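Local coordinates for protein membrane-bound protease PH1510 (Pyrococcus horikoshii, PDB 6M4B) that cleaves its substrates preferentially near hydrophobic or aromatic residues as a serine-type membrane-bound protease, degrading casein and a stomatin homolog in vitro, seen here as its N-terminal protease domain, at residues K67-I72 against V196-T201; A84-A89 against G104-I109; I95-G100 against E160-Y165; K124-F129 against E149-D154; E177-S182 against V203-L208. The protein carries 1 engineered substitution. All blocks are in the same frame, centred on the assembly; numbering follows the deposited sequence.

Contact 1: K67-I72 against V196-T201; sequences KIPVII and VTLNFT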
# COMPACT_ATOMS: atom_id res chain seq x y z
N LYS A 67 -7.67 -11.89 6.22
CA LYS A 67 -8.61 -12.87 5.66
C LYS A 67 -10.00 -12.69 6.20
O LYS A 67 -10.90 -13.35 5.72
CB LYS A 67 -8.13 -14.30 5.93
CG LYS A 67 -6.84 -14.61 5.17
CD LYS A 67 -6.18 -15.91 5.60
CE LYS A 67 -4.84 -16.09 4.87
NZ LYS A 67 -3.97 -17.10 5.52
N ILE A 68 -10.19 -11.83 7.21
CA ILE A 68 -11.51 -11.49 7.70
C ILE A 68 -11.72 -9.98 7.70
O ILE A 68 -10.75 -9.22 7.79
CB ILE A 68 -11.76 -12.04 9.11
CG1 ILE A 68 -10.86 -11.35 10.12
CG2 ILE A 68 -11.53 -13.56 9.13
CD1 ILE A 68 -11.16 -11.77 11.53
N PRO A 69 -12.98 -9.54 7.62
CA PRO A 69 -13.23 -8.11 7.73
C PRO A 69 -12.72 -7.49 9.06
O PRO A 69 -12.94 -8.04 10.10
CB PRO A 69 -14.76 -8.03 7.64
CG PRO A 69 -15.18 -9.29 6.93
CD PRO A 69 -14.21 -10.32 7.33
N VAL A 70 -12.01 -6.38 8.95
CA VAL A 70 -11.61 -5.50 10.04
C VAL A 70 -12.45 -4.21 10.05
O VAL A 70 -12.47 -3.42 9.07
CB VAL A 70 -10.13 -5.08 9.90
CG1 VAL A 70 -9.67 -4.31 11.15
CG2 VAL A 70 -9.28 -6.31 9.68
N ILE A 71 -13.12 -3.96 11.16
CA ILE A 71 -13.97 -2.80 11.35
C ILE A 71 -13.20 -1.90 12.31
O ILE A 71 -12.83 -2.33 13.39
CB ILE A 71 -15.34 -3.19 11.90
CG1 ILE A 71 -16.04 -4.10 10.89
CG2 ILE A 71 -16.18 -1.95 12.15
CD1 ILE A 71 -17.34 -4.69 11.37
N ILE A 72 -12.98 -0.65 11.90
CA ILE A 72 -12.34 0.31 12.76
C ILE A 72 -13.46 1.14 13.38
O ILE A 72 -14.27 1.71 12.67
CB ILE A 72 -11.32 1.19 11.98
CG1 ILE A 72 -10.18 0.33 11.41
CG2 ILE A 72 -10.77 2.26 12.87
CD1 ILE A 72 -9.31 -0.36 12.41
N VAL A 196 -17.32 -9.08 0.76
CA VAL A 196 -18.12 -9.89 1.67
C VAL A 196 -19.27 -9.11 2.28
O VAL A 196 -19.10 -7.99 2.70
CB VAL A 196 -17.18 -10.44 2.81
CG1 VAL A 196 -17.98 -11.14 3.88
CG2 VAL A 196 -16.20 -11.44 2.24
N THR A 197 -20.45 -9.72 2.37
CA THR A 197 -21.60 -9.14 3.10
C THR A 197 -21.51 -9.52 4.58
O THR A 197 -21.38 -10.67 4.88
CB THR A 197 -22.94 -9.57 2.47
OG1 THR A 197 -23.01 -9.08 1.13
CG2 THR A 197 -24.16 -8.98 3.25
N LEU A 198 -21.54 -8.55 5.48
CA LEU A 198 -21.37 -8.83 6.89
C LEU A 198 -22.66 -9.43 7.44
O LEU A 198 -23.77 -8.95 7.16
CB LEU A 198 -21.03 -7.56 7.66
CG LEU A 198 -19.70 -6.89 7.29
CD1 LEU A 198 -19.62 -5.51 7.89
CD2 LEU A 198 -18.53 -7.74 7.73
N ASN A 199 -22.54 -10.49 8.21
CA ASN A 199 -23.70 -11.16 8.78
C ASN A 199 -23.63 -11.13 10.26
O ASN A 199 -22.86 -11.88 10.89
CB ASN A 199 -23.77 -12.58 8.30
CG ASN A 199 -24.81 -13.40 9.05
OD1 ASN A 199 -25.70 -12.89 9.72
ND2 ASN A 199 -24.67 -14.70 8.92
N PHE A 200 -24.42 -10.23 10.82
CA PHE A 200 -24.37 -10.01 12.25
C PHE A 200 -25.71 -10.20 12.92
O PHE A 200 -25.93 -9.77 14.04
CB PHE A 200 -23.92 -8.56 12.55
CG PHE A 200 -22.48 -8.24 12.18
CD1 PHE A 200 -21.43 -9.18 12.33
CD2 PHE A 200 -22.16 -6.98 11.81
CE1 PHE A 200 -20.13 -8.83 12.06
CE2 PHE A 200 -20.86 -6.61 11.52
CZ PHE A 200 -19.86 -7.52 11.65
N THR A 201 -26.60 -10.90 12.26
CA THR A 201 -27.92 -11.10 12.83
C THR A 201 -27.86 -11.80 14.20
O THR A 201 -28.42 -11.31 15.15
CB THR A 201 -28.74 -11.88 11.83
OG1 THR A 201 -28.68 -11.18 10.58
CG2 THR A 201 -30.21 -12.04 12.34
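Ile71 and Phe200 are brought together by similar first torsions: Ile71 turns CG1 opposite its own carbonyl carbon (chi1 -62°) and runs out extended to CD1, while Phe200 carries its ring out in much the same direction from its backbone (chi1 -68°). The two side chains come from opposite directions. Ile71 CD1 reaches Phe200 CZ at 3.8 Å and lies near the plane of the ring, so the aromatic group meets the methyl with its edge and not with its face. One face of that ring is taken by Leu198, whose CB sits 4.0 Å above its plane toward the rim. Leu198 itself divides its two methyl groups between Pro69, just before the strand, and Ile71 within it. Its CD2 rests 3.8 Å from Pro69 CG, the two side chains running antiparallel alongside one another, and its CD1 stands 4.2 Å from Ile71 CD1.

Residues 67-72 enter the parallel sheet through strand 70-74, where Pro69 makes backbone bonds with Ile42, and Ile71 with Ile42 and Ile44, of the adjoining strand. Residues 196-201 are a loop on the way to the edge strand 204-207, tied down by polar bonds such as that between Phe200 N and Asn183 OD1. Between these two segments the contact is wholly apolar: four buried side chains that hold by fit of shape, while the polar ties of each segment are made to other residues.

Contact 2: A84-A89 against G104-I109; sequences AGTYIA and GACRPI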
# COMPACT_ATOMS: atom_id res chain seq x y z
N ALA A 84 -2.21 9.66 11.71
CA ALA A 84 -2.02 8.28 11.27
C ALA A 84 -3.26 7.39 11.47
O ALA A 84 -3.48 6.47 10.69
CB ALA A 84 -0.85 7.64 11.96
N GLY A 85 -4.06 7.69 12.48
CA GLY A 85 -5.26 6.94 12.78
C GLY A 85 -6.32 7.02 11.70
O GLY A 85 -7.11 6.08 11.55
N THR A 86 -6.38 8.16 10.99
CA THR A 86 -7.34 8.35 9.93
C THR A 86 -7.11 7.36 8.80
O THR A 86 -8.07 6.81 8.26
CB THR A 86 -7.24 9.76 9.42
OG1 THR A 86 -7.57 10.65 10.50
CG2 THR A 86 -8.18 10.01 8.30
N TYR A 87 -5.83 7.10 8.48
CA TYR A 87 -5.41 6.21 7.43
C TYR A 87 -5.76 4.75 7.79
O TYR A 87 -6.18 3.99 6.94
CB TYR A 87 -3.88 6.28 7.18
CG TYR A 87 -3.33 7.63 6.67
CD1 TYR A 87 -3.12 8.71 7.53
CD2 TYR A 87 -2.94 7.78 5.34
CE1 TYR A 87 -2.58 9.90 7.07
CE2 TYR A 87 -2.37 8.95 4.89
CZ TYR A 87 -2.18 10.00 5.76
OH TYR A 87 -1.65 11.14 5.31
N ILE A 88 -5.60 4.37 9.06
CA ILE A 88 -5.97 3.03 9.53
C ILE A 88 -7.45 2.83 9.28
O ILE A 88 -7.85 1.85 8.69
CB ILE A 88 -5.60 2.86 11.04
CG1 ILE A 88 -4.07 2.91 11.24
CG2 ILE A 88 -6.10 1.53 11.62
CD1 ILE A 88 -3.62 3.10 12.69
N ALA A 89 -8.25 3.83 9.66
CA ALA A 89 -9.66 3.81 9.38
C ALA A 89 -9.99 3.73 7.88
O ALA A 89 -10.70 2.78 7.46
CB ALA A 89 -10.34 5.01 9.98
N GLY A 104 -9.73 12.61 11.25
CA GLY A 104 -9.04 13.57 10.38
C GLY A 104 -7.88 14.28 11.05
O GLY A 104 -7.21 13.71 11.94
N ALA A 105 -7.63 15.50 10.59
CA ALA A 105 -6.46 16.29 11.00
C ALA A 105 -5.19 15.56 10.71
O ALA A 105 -4.51 15.04 11.63
CB ALA A 105 -6.56 16.67 12.51
N CYS A 106 -4.84 15.47 9.43
CA CYS A 106 -3.62 14.70 9.03
C CYS A 106 -2.52 15.54 8.34
O CYS A 106 -1.72 14.97 7.56
CB CYS A 106 -4.05 13.57 8.06
SG CYS A 106 -5.47 12.65 8.62
N ARG A 107 -2.51 16.85 8.56
CA ARG A 107 -1.44 17.68 8.01
C ARG A 107 -0.13 17.06 8.46
O ARG A 107 0.09 16.93 9.66
CB ARG A 107 -1.50 19.13 8.45
CG ARG A 107 -0.60 19.98 7.54
CD ARG A 107 -0.52 21.43 7.99
NE ARG A 107 -1.81 22.14 8.08
CZ ARG A 107 -2.56 22.49 7.04
NH1 ARG A 107 -2.21 22.17 5.79
NH2 ARG A 107 -3.70 23.16 7.23
N PRO A 108 0.70 16.58 7.50
CA PRO A 108 1.96 15.93 7.92
C PRO A 108 2.95 16.98 8.40
O PRO A 108 3.23 17.96 7.69
CB PRO A 108 2.44 15.18 6.66
CG PRO A 108 1.73 15.83 5.53
CD PRO A 108 0.58 16.64 6.03
N ILE A 109 3.37 16.81 9.65
CA ILE A 109 4.30 17.70 10.31
C ILE A 109 5.50 16.94 10.90
O ILE A 109 5.39 15.78 11.26
CB ILE A 109 3.60 18.49 11.43
CG1 ILE A 109 3.27 17.57 12.64
CG2 ILE A 109 2.42 19.26 10.85
CD1 ILE A 109 2.58 18.27 13.80
O HOH W 1 -0.29 12.68 7.40
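Thr86 OG1 is gripped by two groups, which tie its helix to the ends of strands 80-82 and 102-104. Its stronger partner is the carbonyl oxygen of Ala81, just upstream in the chain. Across the contact it also accepts a weak hydrogen bond from Gly104 N, 3.0 Å long but bent to 129° at the hydrogen. The hydroxyl is placed opposite the carbonyl carbon of Thr86 (chi1 -61°); CG2 then lies anti to the Thr86 backbone N, where it meets Cys106 SG at 3.8 Å.

Cys106 fits against this threonine and its neighbour. Its SG approaches Thr86 CB to 3.5 Å and stands 5.3 Å from the centroid of the Tyr87 ring, 52° off the ring normal, an oblique sulfur-aromatic contact. A water lies 2.9 Å from Tyr87 OH and donates to Cys106 O at 2.7 Å. One tyrosine thus meets Cys106 by its ring directly and by its hydroxyl through the water.

The loop carries Ala105 to Ile109, which belong to the substrate-binding site, and the Cys106 side chain lies about 5 Å from that of Ala83, the engineered replacement of the nucleophile. Helix 84-90 follows that position in the chain; Phe150 of helix 144-152 packs on both Thr86 and Cys106, while helices 53-64 and 123-139 close on Tyr87 through Met56, Phe129, Ile133 and Leu136.

Contact 3: I95-G100 against E160-Y165; sequences IAMAPG and EEALKY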
# COMPACT_ATOMS: atom_id res chain seq x y z
N ILE A 95 -15.92 1.53 8.64
CA ILE A 95 -15.60 2.46 9.68
C ILE A 95 -16.87 2.80 10.39
O ILE A 95 -17.86 3.16 9.75
CB ILE A 95 -14.96 3.78 9.15
CG1 ILE A 95 -13.71 3.51 8.30
CG2 ILE A 95 -14.56 4.66 10.32
CD1 ILE A 95 -13.35 4.68 7.39
N ALA A 96 -16.81 2.75 11.70
CA ALA A 96 -17.88 3.22 12.57
C ALA A 96 -17.31 4.25 13.55
O ALA A 96 -16.17 4.11 14.02
CB ALA A 96 -18.47 2.05 13.33
N MET A 97 -18.12 5.25 13.84
CA MET A 97 -17.77 6.25 14.88
C MET A 97 -18.86 6.42 15.98
O MET A 97 -20.03 6.45 15.68
CB MET A 97 -17.47 7.60 14.23
CG MET A 97 -16.21 7.61 13.33
SD MET A 97 -15.98 9.22 12.58
CE MET A 97 -15.32 10.13 13.97
N ALA A 98 -18.44 6.41 17.23
CA ALA A 98 -19.34 6.74 18.35
C ALA A 98 -19.64 8.24 18.35
O ALA A 98 -18.80 9.01 17.88
CB ALA A 98 -18.69 6.38 19.67
N PRO A 99 -20.84 8.66 18.81
CA PRO A 99 -21.07 10.12 18.88
C PRO A 99 -20.07 10.73 19.84
O PRO A 99 -19.57 10.03 20.74
CB PRO A 99 -22.50 10.23 19.39
CG PRO A 99 -23.16 8.93 18.99
CD PRO A 99 -22.05 7.90 19.14
N GLY A 100 -19.67 11.98 19.54
CA GLY A 100 -18.62 12.69 20.28
C GLY A 100 -17.19 12.33 19.93
O GLY A 100 -16.27 12.58 20.73
N GLU A 160 -21.22 12.59 12.44
CA GLU A 160 -22.36 12.91 11.58
C GLU A 160 -21.89 13.61 10.29
O GLU A 160 -22.43 13.36 9.23
CB GLU A 160 -23.39 13.78 12.38
CG GLU A 160 -23.70 13.27 13.85
CD GLU A 160 -22.63 13.57 14.99
OE1 GLU A 160 -22.41 12.79 15.93
OE2 GLU A 160 -22.00 14.63 14.99
N GLU A 161 -20.87 14.46 10.37
CA GLU A 161 -20.25 15.06 9.16
C GLU A 161 -19.57 13.97 8.33
O GLU A 161 -19.75 13.88 7.13
CB GLU A 161 -19.22 16.12 9.55
CG GLU A 161 -19.85 17.36 10.18
CD GLU A 161 -18.85 18.23 10.93
OE1 GLU A 161 -19.23 19.39 11.16
OE2 GLU A 161 -17.71 17.80 11.25
N ALA A 162 -18.82 13.12 9.01
CA ALA A 162 -18.11 12.03 8.36
C ALA A 162 -19.09 11.09 7.68
O ALA A 162 -18.78 10.58 6.60
CB ALA A 162 -17.24 11.29 9.38
N LEU A 163 -20.27 10.84 8.27
CA LEU A 163 -21.24 9.95 7.61
C LEU A 163 -21.84 10.63 6.39
O LEU A 163 -21.97 10.03 5.30
CB LEU A 163 -22.36 9.55 8.57
CG LEU A 163 -23.40 8.57 8.02
CD1 LEU A 163 -22.81 7.15 7.96
CD2 LEU A 163 -24.67 8.56 8.89
N LYS A 164 -22.25 11.88 6.58
CA LYS A 164 -22.88 12.66 5.55
C LYS A 164 -21.97 12.85 4.35
O LYS A 164 -22.40 12.70 3.22
CB LYS A 164 -23.28 14.02 6.12
CG LYS A 164 -24.00 14.93 5.13
CD LYS A 164 -24.16 16.37 5.65
CE LYS A 164 -25.62 16.83 5.65
NZ LYS A 164 -25.77 18.31 5.83
N TYR A 165 -20.69 13.15 4.56
CA TYR A 165 -19.79 13.34 3.42
C TYR A 165 -19.19 12.03 2.84
O TYR A 165 -18.33 12.13 1.98
CB TYR A 165 -18.68 14.36 3.74
CG TYR A 165 -19.10 15.82 3.99
CD1 TYR A 165 -19.62 16.62 2.97
CD2 TYR A 165 -18.92 16.41 5.24
CE1 TYR A 165 -19.97 17.94 3.23
CE2 TYR A 165 -19.28 17.72 5.51
CZ TYR A 165 -19.80 18.48 4.49
OH TYR A 165 -20.15 19.79 4.71
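Apolar packing between Met97 and Ala162 forms the buried half of this strand-to-helix contact. Both residues direct their CB toward the facing segment, and Met97 SD comes to 4.0 Å from Ala162 CB. The thioether gets there by an extended start followed by a turn: CG lies opposite the carbonyl carbon of Met97 (chi1 -66°), CB to SD runs straight out from the strand, and the bend at the last torsion (chi3 77°) swings the terminal CE aside, so that sulfur and not the methyl makes the approach. Ile103 and Ile168 touch both Met97 and Ala162, which places the pair within a larger hydrophobic cluster.

Polar-to-apolar contact makes up the outer half. Glu160 bends at chi2 (78°) and carries its carboxylate over to the turn after the strand, where OE1 lies 4.2 Å from Pro99 CA. This is loose van der Waals contact. The other oxygen, OE2, has a weak hydrogen bond to Thr158 OG1, just before the same helix.

Strand 94-97 is held in the parallel sheet by backbone bonds from Ala96 to Ile72 and Val74 and from Met97 to Val170, so helix 159-164 packs beside this strand of the sheet. With no polar bond bridging the segments, the spacing at the buried point is that of a methyl against a sulfur, and the partly exposed Pro99 and exposed Glu160 form its solvent side.

Contact 4: K124-F129 against E149-D154; sequences KITNYF and EFITKD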
# COMPACT_ATOMS: atom_id res chain seq x y z
N LYS A 124 6.88 17.70 -1.43
CA LYS A 124 6.87 16.40 -2.08
C LYS A 124 6.40 15.28 -1.17
O LYS A 124 5.67 14.39 -1.59
CB LYS A 124 8.25 16.04 -2.63
CG LYS A 124 8.48 16.75 -3.95
CD LYS A 124 9.67 16.42 -4.82
CE LYS A 124 10.28 15.09 -4.52
NZ LYS A 124 11.41 14.88 -5.44
N ILE A 125 6.89 15.30 0.06
CA ILE A 125 6.44 14.35 1.04
C ILE A 125 4.92 14.54 1.30
O ILE A 125 4.21 13.58 1.42
CB ILE A 125 7.30 14.41 2.33
CG1 ILE A 125 8.67 13.84 2.02
CG2 ILE A 125 6.69 13.62 3.47
CD1 ILE A 125 8.67 12.32 1.79
N THR A 126 4.46 15.77 1.30
CA THR A 126 3.08 16.06 1.53
C THR A 126 2.29 15.44 0.38
O THR A 126 1.28 14.80 0.62
CB THR A 126 2.82 17.57 1.67
OG1 THR A 126 3.58 18.07 2.77
CG2 THR A 126 1.32 17.89 1.87
N ASN A 127 2.74 15.64 -0.84
CA ASN A 127 2.01 15.13 -2.00
C ASN A 127 1.98 13.62 -2.01
O ASN A 127 1.03 13.05 -2.48
CB ASN A 127 2.54 15.66 -3.33
CG ASN A 127 2.24 17.15 -3.53
OD1 ASN A 127 1.29 17.71 -3.02
ND2 ASN A 127 3.12 17.79 -4.27
N TYR A 128 3.05 13.02 -1.54
CA TYR A 128 3.11 11.60 -1.39
C TYR A 128 1.97 11.07 -0.46
O TYR A 128 1.29 10.10 -0.79
CB TYR A 128 4.48 11.21 -0.86
CG TYR A 128 4.61 9.76 -0.58
CD1 TYR A 128 4.20 9.24 0.66
CD2 TYR A 128 5.09 8.90 -1.52
CE1 TYR A 128 4.26 7.89 0.90
CE2 TYR A 128 5.17 7.52 -1.28
CZ TYR A 128 4.74 7.03 -0.07
OH TYR A 128 4.88 5.69 0.21
N PHE A 129 1.79 11.74 0.66
CA PHE A 129 0.76 11.42 1.61
C PHE A 129 -0.62 11.68 1.09
O PHE A 129 -1.52 10.86 1.31
CB PHE A 129 1.00 12.07 2.99
CG PHE A 129 1.96 11.29 3.82
CD1 PHE A 129 1.60 10.04 4.31
CD2 PHE A 129 3.29 11.70 3.97
CE1 PHE A 129 2.51 9.25 5.00
CE2 PHE A 129 4.21 10.91 4.66
CZ PHE A 129 3.82 9.69 5.18
N GLU A 149 -8.53 16.78 1.92
CA GLU A 149 -8.64 17.88 2.86
C GLU A 149 -8.22 17.59 4.28
O GLU A 149 -7.79 18.51 4.98
CB GLU A 149 -10.02 18.50 2.83
CG GLU A 149 -10.41 19.02 1.43
CD GLU A 149 -11.80 19.60 1.39
OE1 GLU A 149 -12.41 19.74 2.45
OE2 GLU A 149 -12.28 19.96 0.32
N PHE A 150 -8.30 16.35 4.73
CA PHE A 150 -7.74 16.06 6.03
C PHE A 150 -6.28 16.53 6.11
O PHE A 150 -5.77 16.77 7.21
CB PHE A 150 -7.74 14.55 6.38
CG PHE A 150 -9.10 13.90 6.53
CD1 PHE A 150 -10.23 14.62 6.92
CD2 PHE A 150 -9.25 12.53 6.25
CE1 PHE A 150 -11.46 14.01 7.07
CE2 PHE A 150 -10.48 11.90 6.40
CZ PHE A 150 -11.59 12.64 6.84
N ILE A 151 -5.59 16.50 4.99
CA ILE A 151 -4.20 16.90 4.91
C ILE A 151 -4.14 18.40 4.58
O ILE A 151 -3.54 19.16 5.32
CB ILE A 151 -3.40 16.08 3.86
CG1 ILE A 151 -3.17 14.66 4.35
CG2 ILE A 151 -2.06 16.72 3.52
CD1 ILE A 151 -2.50 13.75 3.35
N THR A 152 -4.74 18.81 3.46
CA THR A 152 -4.48 20.15 2.93
C THR A 152 -5.09 21.26 3.80
O THR A 152 -4.58 22.36 3.81
CB THR A 152 -5.02 20.32 1.52
OG1 THR A 152 -6.44 20.05 1.54
CG2 THR A 152 -4.27 19.40 0.53
N LYS A 153 -6.18 20.96 4.51
CA LYS A 153 -6.86 21.89 5.40
C LYS A 153 -6.74 21.46 6.85
O LYS A 153 -7.19 22.15 7.73
CB LYS A 153 -8.32 22.00 4.97
CG LYS A 153 -8.41 22.76 3.68
CD LYS A 153 -9.77 22.90 3.01
CE LYS A 153 -9.55 23.32 1.55
NZ LYS A 153 -10.57 24.26 0.99
N ASP A 154 -6.09 20.35 7.12
CA ASP A 154 -6.11 19.77 8.47
C ASP A 154 -7.56 19.52 8.97
O ASP A 154 -7.84 19.56 10.16
CB ASP A 154 -5.30 20.66 9.45
CG ASP A 154 -4.67 19.87 10.56
OD1 ASP A 154 -4.29 18.70 10.32
OD2 ASP A 154 -4.55 20.38 11.70
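Ile151 packs against Thr126 and Phe129 where two helices, 123-139 and 144-152, meet as neighbours in the alpha-helical part of this ClpP/crotonase-clan domain. The tight side is the buried isoleucine. With CG1 opposite its carbonyl carbon (chi1 -72°) and the chain extended beyond, CD1 reaches the backbone of the facing helix, 3.6 Å from Phe129 C, and touches Phe129 CB at 3.9 Å. Pro108 of the substrate-binding loop and Tyr87 also lie on Ile151, and the Phe129 ring leads away from it toward Ala53, another substrate-site residue.

The looser side belongs to Thr126, which is partly exposed. Its OG1 turns back to Pro122 O, just before its helix, leaving the methyl to face across. Farther out, Lys124, the active-site proton donor/acceptor, is exposed and makes a cation-pi contact with Tyr195 of the second subunit. Thr126 and Ile151 lie side by side, pointing contrary ways, their CG2 methyls 3.9 Å apart.

Contact 5: E177-S182 against V203-L208; sequences ELLKKS and VEVRYL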
# COMPACT_ATOMS: atom_id res chain seq x y z
N GLU A 177 -25.27 -1.55 18.77
CA GLU A 177 -25.79 -0.70 17.69
C GLU A 177 -24.87 -0.83 16.43
O GLU A 177 -25.36 -0.84 15.32
CB GLU A 177 -26.00 0.77 18.14
CG GLU A 177 -26.94 1.50 17.17
CD GLU A 177 -27.24 2.99 17.49
OE1 GLU A 177 -26.36 3.81 17.86
OE2 GLU A 177 -28.41 3.38 17.28
N LEU A 178 -23.55 -0.97 16.62
CA LEU A 178 -22.62 -1.14 15.48
C LEU A 178 -22.96 -2.41 14.66
O LEU A 178 -23.23 -2.34 13.43
CB LEU A 178 -21.15 -1.13 15.94
CG LEU A 178 -20.01 -1.27 14.90
CD1 LEU A 178 -18.69 -0.85 15.49
CD2 LEU A 178 -19.85 -2.70 14.42
N LEU A 179 -23.10 -3.52 15.39
CA LEU A 179 -23.56 -4.80 14.82
C LEU A 179 -24.88 -4.68 14.11
O LEU A 179 -24.99 -5.10 12.96
CB LEU A 179 -23.65 -5.88 15.89
CG LEU A 179 -22.27 -6.26 16.50
CD1 LEU A 179 -22.49 -7.19 17.71
CD2 LEU A 179 -21.32 -6.90 15.50
N LYS A 180 -25.84 -4.02 14.73
CA LYS A 180 -27.16 -3.87 14.12
C LYS A 180 -27.13 -3.09 12.81
O LYS A 180 -27.69 -3.51 11.81
CB LYS A 180 -28.08 -3.23 15.15
CG LYS A 180 -29.55 -3.09 14.80
CD LYS A 180 -30.27 -2.37 15.97
CE LYS A 180 -31.29 -1.31 15.54
NZ LYS A 180 -32.64 -1.88 15.31
N LYS A 181 -26.51 -1.92 12.80
CA LYS A 181 -26.48 -1.08 11.56
C LYS A 181 -25.51 -1.60 10.50
O LYS A 181 -25.66 -1.27 9.31
CB LYS A 181 -26.08 0.35 11.91
CG LYS A 181 -27.13 1.09 12.74
CD LYS A 181 -26.55 2.34 13.36
CE LYS A 181 -27.61 3.39 13.64
NZ LYS A 181 -27.01 4.74 13.79
N SER A 182 -24.49 -2.36 10.93
CA SER A 182 -23.49 -2.90 10.00
C SER A 182 -24.00 -4.17 9.33
O SER A 182 -23.48 -4.58 8.26
CB SER A 182 -22.17 -3.18 10.69
OG SER A 182 -21.56 -1.97 11.10
N VAL A 203 -24.76 -13.23 16.61
CA VAL A 203 -23.32 -13.29 16.66
C VAL A 203 -22.83 -13.35 18.10
O VAL A 203 -23.49 -12.87 18.96
CB VAL A 203 -22.75 -12.12 15.88
CG1 VAL A 203 -23.28 -10.82 16.41
CG2 VAL A 203 -21.26 -12.10 16.00
N GLU A 204 -21.74 -14.07 18.35
CA GLU A 204 -21.14 -14.14 19.68
C GLU A 204 -20.01 -13.16 19.75
O GLU A 204 -19.01 -13.34 19.11
CB GLU A 204 -20.63 -15.54 19.98
CG GLU A 204 -21.77 -16.55 20.11
CD GLU A 204 -21.32 -17.98 20.28
OE1 GLU A 204 -20.47 -18.21 21.19
OE2 GLU A 204 -21.87 -18.87 19.54
N VAL A 205 -20.18 -12.12 20.55
CA VAL A 205 -19.14 -11.13 20.73
C VAL A 205 -18.11 -11.67 21.72
O VAL A 205 -18.49 -12.10 22.77
CB VAL A 205 -19.73 -9.83 21.27
CG1 VAL A 205 -18.62 -8.81 21.52
CG2 VAL A 205 -20.78 -9.30 20.29
N ARG A 206 -16.83 -11.69 21.37
CA ARG A 206 -15.75 -12.06 22.31
C ARG A 206 -14.68 -10.97 22.37
O ARG A 206 -14.27 -10.46 21.35
CB ARG A 206 -15.09 -13.37 21.88
CG ARG A 206 -16.02 -14.56 21.89
CD ARG A 206 -15.26 -15.79 21.42
NE ARG A 206 -16.05 -17.02 21.54
CZ ARG A 206 -15.71 -18.19 21.01
NH1 ARG A 206 -16.51 -19.23 21.17
NH2 ARG A 206 -14.57 -18.32 20.32
N TYR A 207 -14.26 -10.60 23.57
CA TYR A 207 -13.28 -9.52 23.77
C TYR A 207 -11.89 -10.12 23.81
O TYR A 207 -11.69 -11.13 24.41
CB TYR A 207 -13.63 -8.66 25.01
CG TYR A 207 -14.85 -7.78 24.76
CD1 TYR A 207 -16.12 -8.31 24.79
CD2 TYR A 207 -14.72 -6.41 24.41
CE1 TYR A 207 -17.25 -7.53 24.50
CE2 TYR A 207 -15.85 -5.61 24.14
CZ TYR A 207 -17.11 -6.18 24.17
OH TYR A 207 -18.29 -5.47 23.91
N LEU A 208 -10.96 -9.53 23.08
CA LEU A 208 -9.57 -9.94 23.14
C LEU A 208 -8.88 -8.96 24.03
O LEU A 208 -9.10 -7.74 23.92
CB LEU A 208 -8.91 -9.93 21.77
CG LEU A 208 -9.47 -10.94 20.80
CD1 LEU A 208 -8.88 -10.69 19.44
CD2 LEU A 208 -9.19 -12.37 21.26
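Leu179 packs from helix 175-182 onto strand 204-207 and the residue leading into it; the strand is an outermost one of the parallel sheet within this chain, in an alpha/beta domain of the ClpP/crotonase clan. Apolar contact alone joins the two segments, and a single methyl carries it. Leu179 CD1 meets Val203 CG1 at 3.9 Å, the two side chains reaching toward each other tip to tip, and Val205 CG2 at 3.7 Å, where they cross at a slant. The leucine presents that methyl by holding CG opposite its carbonyl carbon (chi1 -65°) and extending from there. Val203 offers CG1 from between its backbone N and carbonyl carbon (chi1 56°). Two residues apart on the chain, the valines both point toward the helix, and Glu204 between them points away. Phe200 packs on Leu179 from the loop leading into the strand.

Backbone bonding anchors the strand, with Glu204 and Arg206 both pairing to Val10 of strand 9-16.

Polar contacts within the helix take no part in the joint. Lys181 NZ and Glu177 OE2 form a long salt bridge of 4.0 Å, and each has a further partner: Val171 O for the lysine, Arg173 for the glutamate. At the helix end Leu178 O accepts twice from Ser182, through the backbone N at 2.8 Å and through OG at 2.9 Å, the hydroxyl standing 46° out of the carbonyl plane.

Contacts 1, 3 and 5 all reach the parallel sheet, whereas contacts 2 and 4 lie toward the catalytic and substrate-binding residues. Contacts 1 and 5 are close, with centres 10 Å apart, and touch where Phe200 packs on Ser182; their segments alternate along the chain. Strands 70-74 and 94-97 are neighbours, linking contacts 1 and 3. Contacts 2 and 4, also 10 Å apart, come in series and meet through Cys106 N and Phe150 O. Both are nested within the loop closed by contact 1. Contacts 4 and 5 stand 34 Å apart on opposite sides of the chain's centre, so the helix bearing Lys124 and the 204-207 side of the sheet are distant regions of one domain.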